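PDB 3ZPY: alginate lyase, family PL7 from Zobellia galactanivorans, which probably cleaves the brown-algal polysaccharide alginate by beta-elimination, an activity that belongs to the catalytic domain present here. Local coordinates for residues A[13-18]-A[217-222]; A[137-142]-A[191-196]. One frame throughout, in Å; residues are numbered along the deposited sequence.

Contact 1: A[13-18]-A[217-222]; sequences NTWKIN and FKVGNY
W15 lays the far corner of its indole against V219, with CZ3 4.0 Å from V219 CG1 and CH2 4.1 Å from the same methyl. The two side chains meet aslant, the methyl touching the six-membered ring obliquely. With chi1 at 64°, V219 holds CG1 between its own backbone N and carbonyl carbon, and from that position the methyl meets the ring. The same end of the indole reaches F217 in strand 216-219: CZ3 is 4.0 Å from the backbone O of F217, and CH2 comes to 4.4 Å from F217 CB, while the phenyl ring itself swings off to meet the W90 ring. The long indole suits position 15 because it is big enough to bridge the gap set by an intervening strand. The axes of 15-18 and 217-219 are 9.1 Å apart at closest and diverge by 46°, and strand 76-83 lies between them, antiparallel to both; L79 of that strand also packs on W15. V245 of the seven-stranded sheet packs on W15 and F217, and I240 on V219.

N18 and K218 meet on the other face of the sheet, their side chains crossing at about a right angle. The lysine chain bends at chi3 (80°) and brings its amine beside the N18 amide, but its strong partner is E78, with which it forms a salt bridge. R76 lies close to this pair, so polar and charged residues gather here, consistent with a groove for a polyanion such as alginate. K218 belongs to the YFKxGxYxQ signature of PL7 lyases, and R76 and E78 to their RxELRE motif; side by side, the two motifs line the concave face of the beta-jelly-roll, which probably receives the alginate chain.

Contact 2: A[137-142]-A[191-196]; sequences DDVVRV and GYVELF
V193 is the first residue of 191-196 to meet the other segment, and its two methyls have separate partners. CG1, anti to the backbone N (chi1 173°), lies 3.7 Å from V140 CG1 and 3.8 Å from V140 CB, the two valines sliding past each other in opposite directions. CG2 meets V139 CG1 obliquely at 3.8 Å. Consecutive residues can flank one valine because V139 and V140 form a classic beta bulge opposite I124, with both side chains directed toward the other sheet. E194 turns its side chain the other way, to R204 and S201, where a charged residue fits. L195 returns to the interior, its CD2 meeting V142 CG1 tip to tip at 3.7 Å; L157 touches both. Branched aliphatic residues suit these buried places, since their methyls pack closely and bring no polar group into the core.

The touching parts of the two backbones run only 8° apart, in separate sheets. On the far side of strand 138-146, R141 NH1 donates to D138 OD2 over 2.9 Å in a salt bridge; OD2 accepts through its anti lone pair and sits tilted 18° out of the R141 guanidinium plane. E165 takes the NH2 of R141. Two antiparallel sheets packed face to face make the jelly-roll sandwich of PL7 lyases, and on its concave face D138 bonds H125 of the family QIH motif.

Contact 1 and contact 2 have centres 16 Å apart, and the larger, curved antiparallel sheet takes part in both. Contact 1 spans strand 76-83 within that sheet, whereas contact 2 crosses the core to the seven-stranded sheet. Strand 117-125 lies between them, pairing with 138-146 and with both 216-219 and 221-223. In sequence contact 2 is nested within the long loop closed by contact 1, so the first strand, 15-21, packs beside strands late in the sequence. On the concave face Y222 packs against D138 and R141, its CE2 4.0 Å from D138 OD2. The polar face, probably the substrate groove, is backed at both places by apolar side chains against the second sheet.

Contact 1: A[13-18]-A[217-222]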
ATOM      1  N   ASN A  13     -13.445  -0.484  12.465  1.00 11.78           N
ATOM      2  CA  ASN A  13     -14.346   0.409  11.877  1.00 14.25           C
ATOM      3  C   ASN A  13     -13.697   1.485  10.928  1.00 12.53           C
ATOM      4  O   ASN A  13     -14.366   2.057  10.046  1.00 16.87           O
ATOM      5  CB  ASN A  13     -15.359   0.895  12.869  1.00 19.86           C
ATOM      6  CG  ASN A  13     -16.603  -0.016  12.923  1.00 21.49           C
ATOM      7  OD1 ASN A  13     -17.711   0.480  13.059  1.00 38.39           O
ATOM      8  ND2 ASN A  13     -16.419  -1.367  12.712  1.00 23.30           N
ATOM      9  N   THR A  14     -12.353   1.690  11.053  1.00  9.36           N
ATOM     10  CA  THR A  14     -11.625   2.638  10.193  1.00  7.63           C
ATOM     11  C   THR A  14     -10.661   1.984   9.136  1.00  6.23           C
ATOM     12  O   THR A  14     -10.354   2.622   8.133  1.00  7.44           O
ATOM     13  CB  THR A  14     -10.868   3.742  11.017  1.00 10.98           C
ATOM     14  OG1 THR A  14      -9.981   3.091  11.926  1.00  9.52           O
ATOM     15  CG2 THR A  14     -11.861   4.605  11.778  1.00 13.60           C
ATOM     16  N   TRP A  15     -10.153   0.797   9.446  1.00  6.05           N
ATOM     17  CA  TRP A  15      -9.250   0.087   8.511  1.00  5.21           C
ATOM     18  C   TRP A  15      -9.420  -1.419   8.678  1.00  5.71           C
ATOM     19  O   TRP A  15      -9.516  -1.914   9.789  1.00  7.54           O
ATOM     20  CB  TRP A  15      -7.791   0.383   8.789  1.00  5.03           C
ATOM     21  CG  TRP A  15      -7.409   1.839   8.658  1.00  4.50           C
ATOM     22  CD1 TRP A  15      -7.413   2.808   9.671  1.00  5.55           C
ATOM     23  CD2 TRP A  15      -6.958   2.524   7.442  1.00  5.16           C
ATOM     24  NE1 TRP A  15      -7.059   4.015   9.156  1.00  5.81           N
ATOM     25  CE2 TRP A  15      -6.775   3.901   7.808  1.00  5.92           C
ATOM     26  CE3 TRP A  15      -6.765   2.130   6.084  1.00  4.63           C
ATOM     27  CZ2 TRP A  15      -6.341   4.841   6.887  1.00  6.89           C
ATOM     28  CZ3 TRP A  15      -6.341   3.063   5.180  1.00  5.49           C
ATOM     29  CH2 TRP A  15      -6.120   4.403   5.565  1.00  5.39           C
ATOM     30  N   LYS A  16      -9.492  -2.137   7.548  1.00  5.67           N
ATOM     31  CA  LYS A  16      -9.421  -3.556   7.547  1.00  5.77           C
ATOM     32  C   LYS A  16      -7.953  -3.962   7.286  1.00  5.89           C
ATOM     33  O   LYS A  16      -7.264  -3.384   6.437  1.00  5.85           O
ATOM     34  CB  LYS A  16     -10.322  -4.086   6.413  1.00  6.57           C
ATOM     35  CG  LYS A  16     -10.185  -5.558   6.082  1.00  8.64           C
ATOM     36  CD  LYS A  16     -11.351  -6.017   5.127  1.00 11.57           C
ATOM     37  CE  LYS A  16     -12.824  -5.772   5.618  1.00 21.24           C
ATOM     38  NZ  LYS A  16     -14.088  -6.269   4.866  1.00 24.71           N
ATOM     39  N   ILE A  17      -7.531  -5.014   7.992  1.00  5.48           N
ATOM     40  CA  ILE A  17      -6.134  -5.490   7.910  1.00  5.38           C
ATOM     41  C   ILE A  17      -6.053  -6.710   6.996  1.00  6.08           C
ATOM     42  O   ILE A  17      -6.608  -7.759   7.323  1.00  7.77           O
ATOM     43  CB  ILE A  17      -5.598  -5.842   9.305  1.00  6.23           C
ATOM     44  CG1 ILE A  17      -5.615  -4.628  10.185  1.00  6.55           C
ATOM     45  CG2 ILE A  17      -4.140  -6.299   9.186  1.00  6.47           C
ATOM     46  CD1 ILE A  17      -5.404  -5.032  11.660  1.00  6.75           C
ATOM     47  N   ASN A  18      -5.344  -6.491   5.843  1.00  6.20           N
ATOM     48  CA  ASN A  18      -5.008  -7.595   4.898  1.00  6.31           C
ATOM     49  C   ASN A  18      -3.676  -8.239   5.343  1.00  6.55           C
ATOM     50  O   ASN A  18      -2.685  -7.544   5.481  1.00  6.94           O
ATOM     51  CB  ASN A  18      -4.802  -7.109   3.450  1.00  8.34           C
ATOM     52  CG  ASN A  18      -5.892  -6.225   2.884  1.00  8.07           C
ATOM     53  OD1 ASN A  18      -7.097  -6.373   3.138  1.00 11.50           O
ATOM     54  ND2 ASN A  18      -5.470  -5.352   2.047  1.00  8.71           N
ATOM     55  N   PHE A 217      -8.689   4.525   0.069  1.00  3.88           N
ATOM     56  CA  PHE A 217      -7.268   4.463   0.286  1.00  4.00           C
ATOM     57  C   PHE A 217      -6.828   3.060   0.766  1.00  4.09           C
ATOM     58  O   PHE A 217      -7.587   2.354   1.442  1.00  5.00           O
ATOM     59  CB  PHE A 217      -6.886   5.459   1.389  1.00  4.54           C
ATOM     60  CG  PHE A 217      -6.961   6.883   0.920  1.00  4.16           C
ATOM     61  CD1 PHE A 217      -6.104   7.342  -0.075  1.00  4.43           C
ATOM     62  CD2 PHE A 217      -7.878   7.746   1.490  1.00  4.54           C
ATOM     63  CE1 PHE A 217      -6.155   8.692  -0.459  1.00  4.45           C
ATOM     64  CE2 PHE A 217      -7.936   9.107   1.113  1.00  5.32           C
ATOM     65  CZ  PHE A 217      -7.042   9.563   0.163  1.00  4.42           C
ATOM     66  N   LYS A 218      -5.563   2.761   0.449  1.00  4.53           N
ATOM     67  CA  LYS A 218      -4.865   1.581   1.083  1.00  4.30           C
ATOM     68  C   LYS A 218      -3.503   2.045   1.465  1.00  3.55           C
ATOM     69  O   LYS A 218      -2.910   2.916   0.795  1.00  4.06           O
ATOM     70  CB  LYS A 218      -4.796   0.334   0.224  1.00  5.26           C
ATOM     71  CG  LYS A 218      -6.085  -0.106  -0.409  1.00  5.62           C
ATOM     72  CD  LYS A 218      -5.967  -1.541  -0.952  1.00  6.79           C
ATOM     73  CE  LYS A 218      -6.115  -2.546   0.127  1.00  7.09           C
ATOM     74  NZ  LYS A 218      -5.602  -3.892  -0.097  1.00  9.19           N
ATOM     75  N   VAL A 219      -2.941   1.394   2.503  1.00  3.62           N
ATOM     76  CA  VAL A 219      -1.588   1.812   2.898  1.00  3.76           C
ATOM     77  C   VAL A 219      -0.936   0.643   3.615  1.00  3.49           C
ATOM     78  O   VAL A 219      -1.586  -0.088   4.383  1.00  4.54           O
ATOM     79  CB  VAL A 219      -1.602   3.093   3.812  1.00  3.75           C
ATOM     80  CG1 VAL A 219      -2.305   2.834   5.158  1.00  5.27           C
ATOM     81  CG2 VAL A 219      -0.247   3.677   4.058  1.00  6.36           C
ATOM     82  N   GLY A 220       0.366   0.478   3.398  1.00  4.02           N
ATOM     83  CA  GLY A 220       0.989  -0.741   3.936  1.00  4.14           C
ATOM     84  C   GLY A 220       2.162  -1.115   3.008  1.00  3.53           C
ATOM     85  O   GLY A 220       2.950  -0.251   2.513  1.00  3.76           O
ATOM     86  N   ASN A 221       2.178  -2.434   2.696  1.00  3.97           N
ATOM     87  CA  ASN A 221       3.230  -3.004   1.844  1.00  4.44           C
ATOM     88  C   ASN A 221       2.603  -3.955   0.822  1.00  4.47           C
ATOM     89  O   ASN A 221       2.301  -5.100   1.141  1.00  5.11           O
ATOM     90  CB  ASN A 221       4.252  -3.753   2.712  1.00  4.72           C
ATOM     91  CG  ASN A 221       5.434  -4.221   1.963  1.00  4.37           C
ATOM     92  OD1 ASN A 221       5.497  -4.068   0.717  1.00  5.01           O
ATOM     93  ND2 ASN A 221       6.368  -4.828   2.672  1.00  5.27           N
ATOM     94  N   TYR A 222       2.510  -3.444  -0.400  1.00  5.57           N
ATOM     95  CA  TYR A 222       1.991  -4.225  -1.558  1.00  5.70           C
ATOM     96  C   TYR A 222       3.188  -4.440  -2.410  1.00  5.11           C
ATOM     97  O   TYR A 222       3.656  -3.541  -3.076  1.00  5.56           O
ATOM     98  CB  TYR A 222       0.879  -3.368  -2.236  1.00  5.84           C
ATOM     99  CG  TYR A 222       0.164  -3.988  -3.423  1.00  6.12           C
ATOM    100  CD1 TYR A 222       0.104  -5.363  -3.629  1.00  6.96           C
ATOM    101  CD2 TYR A 222      -0.540  -3.123  -4.259  1.00  6.01           C
ATOM    102  CE1 TYR A 222      -0.575  -5.866  -4.727  1.00  7.59           C
ATOM    103  CE2 TYR A 222      -1.197  -3.593  -5.317  1.00  7.72           C
ATOM    104  CZ  TYR A 222      -1.256  -4.979  -5.539  1.00  7.97           C
ATOM    105  OH  TYR A 222      -2.001  -5.577  -6.627  1.00 11.10           O
TER

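Contact 2: A[137-142]-A[191-196]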
ATOM      1  N   ASP A 137      -9.551   0.102 -11.529  1.00 11.77           N
ATOM      2  CA  ASP A 137      -8.684  -0.701 -10.658  1.00 12.13           C
ATOM      3  C   ASP A 137      -7.813   0.244  -9.802  1.00  9.67           C
ATOM      4  O   ASP A 137      -8.400   1.224  -9.265  1.00  8.68           O
ATOM      5  CB  ASP A 137      -7.886  -1.737 -11.455  1.00 14.05           C
ATOM      6  CG  ASP A 137      -8.752  -2.850 -12.028  1.00 20.07           C
ATOM      7  OD1 ASP A 137      -9.748  -3.344 -11.408  1.00 24.50           O
ATOM      8  OD2 ASP A 137      -8.407  -3.249 -13.147  1.00 33.13           O
ATOM      9  N   ASP A 138      -6.492   0.035  -9.610  1.00  8.00           N
ATOM     10  CA  ASP A 138      -5.697   1.030  -8.866  1.00  8.36           C
ATOM     11  C   ASP A 138      -5.679   2.351  -9.610  1.00  7.29           C
ATOM     12  O   ASP A 138      -5.238   2.432 -10.741  1.00  9.19           O
ATOM     13  CB  ASP A 138      -4.244   0.598  -8.722  1.00  9.39           C
ATOM     14  CG  ASP A 138      -4.051  -0.664  -7.877  1.00 13.85           C
ATOM     15  OD1 ASP A 138      -4.936  -1.056  -7.090  1.00 17.51           O
ATOM     16  OD2 ASP A 138      -2.991  -1.350  -8.062  1.00 12.81           O
ATOM     17  N   VAL A 139      -6.105   3.404  -8.899  1.00  6.97           N
ATOM     18  CA  VAL A 139      -6.039   4.797  -9.411  1.00  6.17           C
ATOM     19  C   VAL A 139      -4.589   5.273  -9.379  1.00  5.39           C
ATOM     20  O   VAL A 139      -4.075   5.851 -10.327  1.00  6.05           O
ATOM     21  CB  VAL A 139      -6.952   5.715  -8.601  1.00  6.91           C
ATOM     22  CG1 VAL A 139      -6.736   7.155  -8.946  1.00  6.94           C
ATOM     23  CG2 VAL A 139      -8.419   5.311  -8.752  1.00  7.33           C
ATOM     24  N   VAL A 140      -3.934   5.039  -8.225  1.00  4.95           N
ATOM     25  CA  VAL A 140      -2.472   5.415  -8.097  1.00  4.52           C
ATOM     26  C   VAL A 140      -1.846   4.428  -7.132  1.00  4.67           C
ATOM     27  O   VAL A 140      -2.496   4.013  -6.150  1.00  5.87           O
ATOM     28  CB  VAL A 140      -2.285   6.911  -7.664  1.00  4.97           C
ATOM     29  CG1 VAL A 140      -2.735   7.152  -6.197  1.00  7.09           C
ATOM     30  CG2 VAL A 140      -0.822   7.357  -7.852  1.00  5.30           C
ATOM     31  N   ARG A 141      -0.610   4.076  -7.448  1.00  4.89           N
ATOM     32  CA  ARG A 141       0.283   3.361  -6.552  1.00  4.61           C
ATOM     33  C   ARG A 141       1.527   4.198  -6.327  1.00  4.63           C
ATOM     34  O   ARG A 141       2.208   4.573  -7.291  1.00  5.21           O
ATOM     35  CB  ARG A 141       0.683   2.037  -7.179  1.00  4.93           C
ATOM     36  CG  ARG A 141      -0.446   1.012  -7.152  1.00  5.61           C
ATOM     37  CD  ARG A 141       0.092  -0.412  -7.401  1.00  7.86           C
ATOM     38  NE  ARG A 141       0.895  -0.545  -8.625  1.00  8.50           N
ATOM     39  CZ  ARG A 141       0.385  -0.712  -9.833  1.00  8.81           C
ATOM     40  NH1 ARG A 141      -0.926  -0.703 -10.035  1.00  8.34           N
ATOM     41  NH2 ARG A 141       1.197  -0.826 -10.896  1.00 10.77           N
ATOM     42  N   VAL A 142       1.863   4.468  -5.042  1.00  4.02           N
ATOM     43  CA  VAL A 142       3.048   5.232  -4.661  1.00  4.58           C
ATOM     44  C   VAL A 142       4.104   4.198  -4.273  1.00  3.96           C
ATOM     45  O   VAL A 142       3.845   3.404  -3.371  1.00  4.57           O
ATOM     46  CB  VAL A 142       2.659   6.118  -3.481  1.00  4.89           C
ATOM     47  CG1 VAL A 142       3.897   6.889  -3.022  1.00  6.19           C
ATOM     48  CG2 VAL A 142       1.519   7.082  -3.814  1.00  6.12           C
ATOM     49  N   GLY A 191     -10.850  15.953  -9.202  1.00  8.31           N
ATOM     50  CA  GLY A 191     -10.478  14.981 -10.124  1.00  7.50           C
ATOM     51  C   GLY A 191      -8.966  14.873 -10.339  1.00  6.12           C
ATOM     52  O   GLY A 191      -8.527  14.131 -11.157  1.00  8.24           O
ATOM     53  N   TYR A 192      -8.147  15.572  -9.558  1.00  6.05           N
ATOM     54  CA  TYR A 192      -6.700  15.431  -9.586  1.00  6.05           C
ATOM     55  C   TYR A 192      -6.215  14.482  -8.488  1.00  5.70           C
ATOM     56  O   TYR A 192      -6.675  14.564  -7.343  1.00  7.21           O
ATOM     57  CB  TYR A 192      -5.992  16.769  -9.308  1.00  6.19           C
ATOM     58  CG  TYR A 192      -6.067  17.742 -10.481  1.00  5.76           C
ATOM     59  CD1 TYR A 192      -7.254  18.500 -10.731  1.00  7.42           C
ATOM     60  CD2 TYR A 192      -4.935  17.987 -11.252  1.00  6.75           C
ATOM     61  CE1 TYR A 192      -7.289  19.427 -11.791  1.00  8.37           C
ATOM     62  CE2 TYR A 192      -5.026  18.874 -12.368  1.00 10.75           C
ATOM     63  CZ  TYR A 192      -6.145  19.595 -12.562  1.00 10.19           C
ATOM     64  OH  TYR A 192      -6.311  20.530 -13.619  1.00 16.03           O
ATOM     65  N   VAL A 193      -5.248  13.602  -8.831  1.00  5.30           N
ATOM     66  CA  VAL A 193      -4.515  12.754  -7.864  1.00  5.87           C
ATOM     67  C   VAL A 193      -3.182  13.413  -7.644  1.00  5.09           C
ATOM     68  O   VAL A 193      -2.493  13.828  -8.576  1.00  5.26           O
ATOM     69  CB  VAL A 193      -4.308  11.368  -8.480  1.00  5.10           C
ATOM     70  CG1 VAL A 193      -3.430  10.543  -7.581  1.00  5.94           C
ATOM     71  CG2 VAL A 193      -5.681  10.747  -8.674  1.00  7.92           C
ATOM     72  N   GLU A 194      -2.822  13.575  -6.359  1.00  4.95           N
ATOM     73  CA  GLU A 194      -1.593  14.312  -5.985  1.00  4.52           C
ATOM     74  C   GLU A 194      -0.905  13.751  -4.794  1.00  4.73           C
ATOM     75  O   GLU A 194      -1.570  13.339  -3.819  1.00  5.48           O
ATOM     76  CB  GLU A 194      -1.918  15.779  -5.765  1.00  5.08           C
ATOM     77  CG  GLU A 194      -0.709  16.666  -5.430  1.00  5.83           C
ATOM     78  CD  GLU A 194      -1.048  18.122  -5.598  1.00  6.54           C
ATOM     79  OE1 GLU A 194      -2.275  18.474  -5.637  1.00  8.03           O
ATOM     80  OE2 GLU A 194      -0.116  18.926  -5.762  1.00  8.29           O
ATOM     81  N   LEU A 195       0.428  13.662  -4.932  1.00  4.77           N
ATOM     82  CA  LEU A 195       1.283  13.314  -3.769  1.00  4.37           C
ATOM     83  C   LEU A 195       2.145  14.443  -3.402  1.00  5.04           C
ATOM     84  O   LEU A 195       2.870  14.976  -4.226  1.00  5.39           O
ATOM     85  CB  LEU A 195       2.150  12.083  -4.138  1.00  4.49           C
ATOM     86  CG  LEU A 195       3.078  11.542  -3.039  1.00  4.31           C
ATOM     87  CD1 LEU A 195       2.346  10.906  -1.861  1.00  5.38           C
ATOM     88  CD2 LEU A 195       4.046  10.545  -3.659  1.00  6.01           C
ATOM     89  N   PHE A 196       2.156  14.738  -2.084  1.00  4.07           N
ATOM     90  CA  PHE A 196       3.137  15.610  -1.460  1.00  4.92           C
ATOM     91  C   PHE A 196       4.081  14.722  -0.630  1.00  4.50           C
ATOM     92  O   PHE A 196       3.662  13.755   0.041  1.00  4.28           O
ATOM     93  CB  PHE A 196       2.482  16.628  -0.486  1.00  4.56           C
ATOM     94  CG  PHE A 196       1.515  17.623  -1.147  1.00  5.30           C
ATOM     95  CD1 PHE A 196       0.175  17.253  -1.441  1.00  6.40           C
ATOM     96  CD2 PHE A 196       1.857  18.947  -1.269  1.00  5.98           C
ATOM     97  CE1 PHE A 196      -0.670  18.168  -2.101  1.00  7.74           C
ATOM     98  CE2 PHE A 196       1.042  19.865  -1.898  1.00  8.14           C
ATOM     99  CZ  PHE A 196      -0.219  19.476  -2.267  1.00  6.48           C
TER